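Local coordinates for protein glutaredoxin-glutathione complex (Polygonaceae, PDB 5KQA) that binds glutathione and, as a glutaredoxin, probably catalyses glutathione-dependent thiol-disulfide exchange through a thioredoxin-type CxxC site, at residues V41-K44 against Y49-R52. Residues are numbered along the deposited sequence; the frame is centred on the assembly and turned at random.
Sequences VFSK and YCSR. With GSH (glutathione), chain B.
Cys-50 makes the contact from the helix side by itself, pressing its thiol and CB against Ser-43 at the end of the strand. The sulfur lies beside the backbone N of its own residue (chi1 -67°), a rotation that aims it at the end of the strand, where the amide of Lys-44 donates a fairly straight hydrogen bond to SG (N to SG 3.5 Å, N-H...S angle 160°). Ser-43 lays its hydroxyl alongside the cysteine, OG 3.2 Å from Cys-50 CB and 3.3 Å from Cys-50 SG. The buried hydroxyl is hydrogen-bonded to Glu-68, on the neighbouring strand 65-68, and to Lys-54 further along helix 48-60.

Two further side chains diverge to opposite ends of the glutathione. The extended Lys-44 donates a hydrogen bond from NZ to O31 of the glycyl carboxylate of GSH (3.0 Å) and a weak one to O32; NZ is also hydrogen-bonded to Gln-79 OE1. Tyr-49 offers a ring face to the gamma-glutamyl arm, where CB1 of GSH sits 3.7 Å above the plane toward the rim.

Cys-50 is probably the second cysteine of a thioredoxin-type CxxC motif whose first, Cys-47, lines the glutathione pocket with Lys-44 and Tyr-49. The contact joins strand 39-43 to the first turn of helix 48-60 within a beta-alpha-beta unit completed by strand 65-68, while helix 20-35 packs against Phe-42.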
loop_
_atom_site.group_PDB
_atom_site.type_symbol
_atom_site.label_atom_id
_atom_site.label_comp_id
_atom_site.label_asym_id
_atom_site.label_seq_id
_atom_site.Cartn_x
_atom_site.Cartn_y
_atom_site.Cartn_z
ATOM N N VAL A 41 -3.113 -0.200 -1.041
ATOM C CA VAL A 41 -2.229 0.665 -1.798
ATOM C C VAL A 41 -2.230 2.065 -1.197
ATOM O O VAL A 41 -3.137 2.843 -1.465
ATOM C CB VAL A 41 -2.638 0.740 -3.277
ATOM C CG1 VAL A 41 -1.663 1.617 -4.033
ATOM C CG2 VAL A 41 -2.674 -0.664 -3.895
ATOM N N PHE A 42 -1.225 2.390 -0.379
ATOM C CA PHE A 42 -1.095 3.767 0.085
ATOM C C PHE A 42 -0.606 4.583 -1.098
ATOM O O PHE A 42 0.399 4.269 -1.713
ATOM C CB PHE A 42 -0.161 3.898 1.283
ATOM C CG PHE A 42 -0.686 3.242 2.524
ATOM C CD1 PHE A 42 -1.615 3.893 3.331
ATOM C CD2 PHE A 42 -0.266 1.970 2.880
ATOM C CE1 PHE A 42 -2.110 3.287 4.483
ATOM C CE2 PHE A 42 -0.751 1.355 4.037
ATOM C CZ PHE A 42 -1.681 2.018 4.837
ATOM N N SER A 43 -1.351 5.631 -1.411
ATOM C CA SER A 43 -1.276 6.272 -2.715
ATOM C C SER A 43 -1.346 7.802 -2.607
ATOM O O SER A 43 -1.643 8.351 -1.537
ATOM C CB SER A 43 -2.428 5.740 -3.584
ATOM O OG SER A 43 -2.495 6.370 -4.850
ATOM N N LYS A 44 -1.058 8.485 -3.711
ATOM C CA LYS A 44 -1.498 9.877 -3.874
ATOM C C LYS A 44 -2.256 9.998 -5.200
ATOM O O LYS A 44 -1.940 9.306 -6.166
ATOM C CB LYS A 44 -0.317 10.847 -3.802
ATOM C CG LYS A 44 0.183 11.045 -2.366
ATOM C CD LYS A 44 1.371 12.002 -2.290
ATOM C CE LYS A 44 1.789 12.236 -0.837
ATOM N NZ LYS A 44 2.960 13.148 -0.733
ATOM N N TYR A 49 2.919 6.559 -10.720
ATOM C CA TYR A 49 3.302 5.202 -10.326
ATOM C C TYR A 49 2.169 4.490 -9.598
ATOM O O TYR A 49 1.985 3.281 -9.739
ATOM C CB TYR A 49 4.556 5.239 -9.441
ATOM C CG TYR A 49 5.793 5.634 -10.208
ATOM C CD1 TYR A 49 6.333 4.784 -11.162
ATOM C CD2 TYR A 49 6.410 6.862 -9.991
ATOM C CE1 TYR A 49 7.457 5.134 -11.872
ATOM C CE2 TYR A 49 7.544 7.219 -10.692
ATOM C CZ TYR A 49 8.061 6.351 -11.629
ATOM O OH TYR A 49 9.185 6.704 -12.330
ATOM N N CYS A 50 1.425 5.249 -8.803
ATOM C CA CYS A 50 0.243 4.726 -8.131
ATOM C C CYS A 50 -0.791 4.278 -9.154
ATOM O O CYS A 50 -1.375 3.204 -9.021
ATOM C CB CYS A 50 -0.355 5.770 -7.197
ATOM S SG CYS A 50 0.670 6.186 -5.790
ATOM N N SER A 51 -0.997 5.091 -10.188
ATOM C CA SER A 51 -1.917 4.727 -11.259
ATOM C C SER A 51 -1.496 3.441 -11.964
ATOM O O SER A 51 -2.339 2.603 -12.268
ATOM C CB SER A 51 -2.034 5.859 -12.276
ATOM O OG SER A 51 -2.651 6.977 -11.675
ATOM N N ARG A 52 -0.200 3.290 -12.232
ATOM C CA ARG A 52 0.317 2.057 -12.835
ATOM C C ARG A 52 -0.001 0.811 -12.009
ATOM O O ARG A 52 -0.451 -0.205 -12.554
ATOM C CB ARG A 52 1.837 2.145 -13.040
ATOM C CG ARG A 52 2.275 2.992 -14.225
ATOM C CD ARG A 52 3.097 2.167 -15.209
ATOM N NE ARG A 52 4.455 1.951 -14.727
ATOM C CZ ARG A 52 5.122 0.807 -14.835
ATOM N NH1 ARG A 52 6.356 0.725 -14.360
ATOM N NH2 ARG A 52 4.563 -0.252 -15.409
HETATM N N1 GSH B . 10.473 3.638 -7.793
HETATM C CA1 GSH B . 9.285 4.127 -7.173
HETATM C C1 GSH B . 8.164 3.181 -7.540
HETATM O O11 GSH B . 7.120 3.128 -6.834
HETATM O O12 GSH B . 8.285 2.432 -8.550
HETATM C CB1 GSH B . 8.991 5.553 -7.619
HETATM C CG1 GSH B . 7.686 6.058 -7.011
HETATM C CD1 GSH B . 7.646 7.582 -6.927
HETATM O OE1 GSH B . 8.566 8.251 -7.362
HETATM N N2 GSH B . 6.525 8.236 -6.333
HETATM C CA2 GSH B . 6.461 9.660 -6.229
HETATM C C2 GSH B . 6.594 10.135 -4.803
HETATM O O2 GSH B . 6.121 9.498 -3.874
HETATM C CB2 GSH B . 5.098 10.177 -6.629
HETATM S SG2 GSH B . 4.914 10.260 -8.389
HETATM N N3 GSH B . 7.239 11.375 -4.556
HETATM C CA3 GSH B . 7.333 11.857 -3.221
HETATM C C3 GSH B . 5.923 12.127 -2.699
HETATM O O31 GSH B . 5.661 11.989 -1.475
HETATM O O32 GSH B . 4.991 12.487 -3.477
#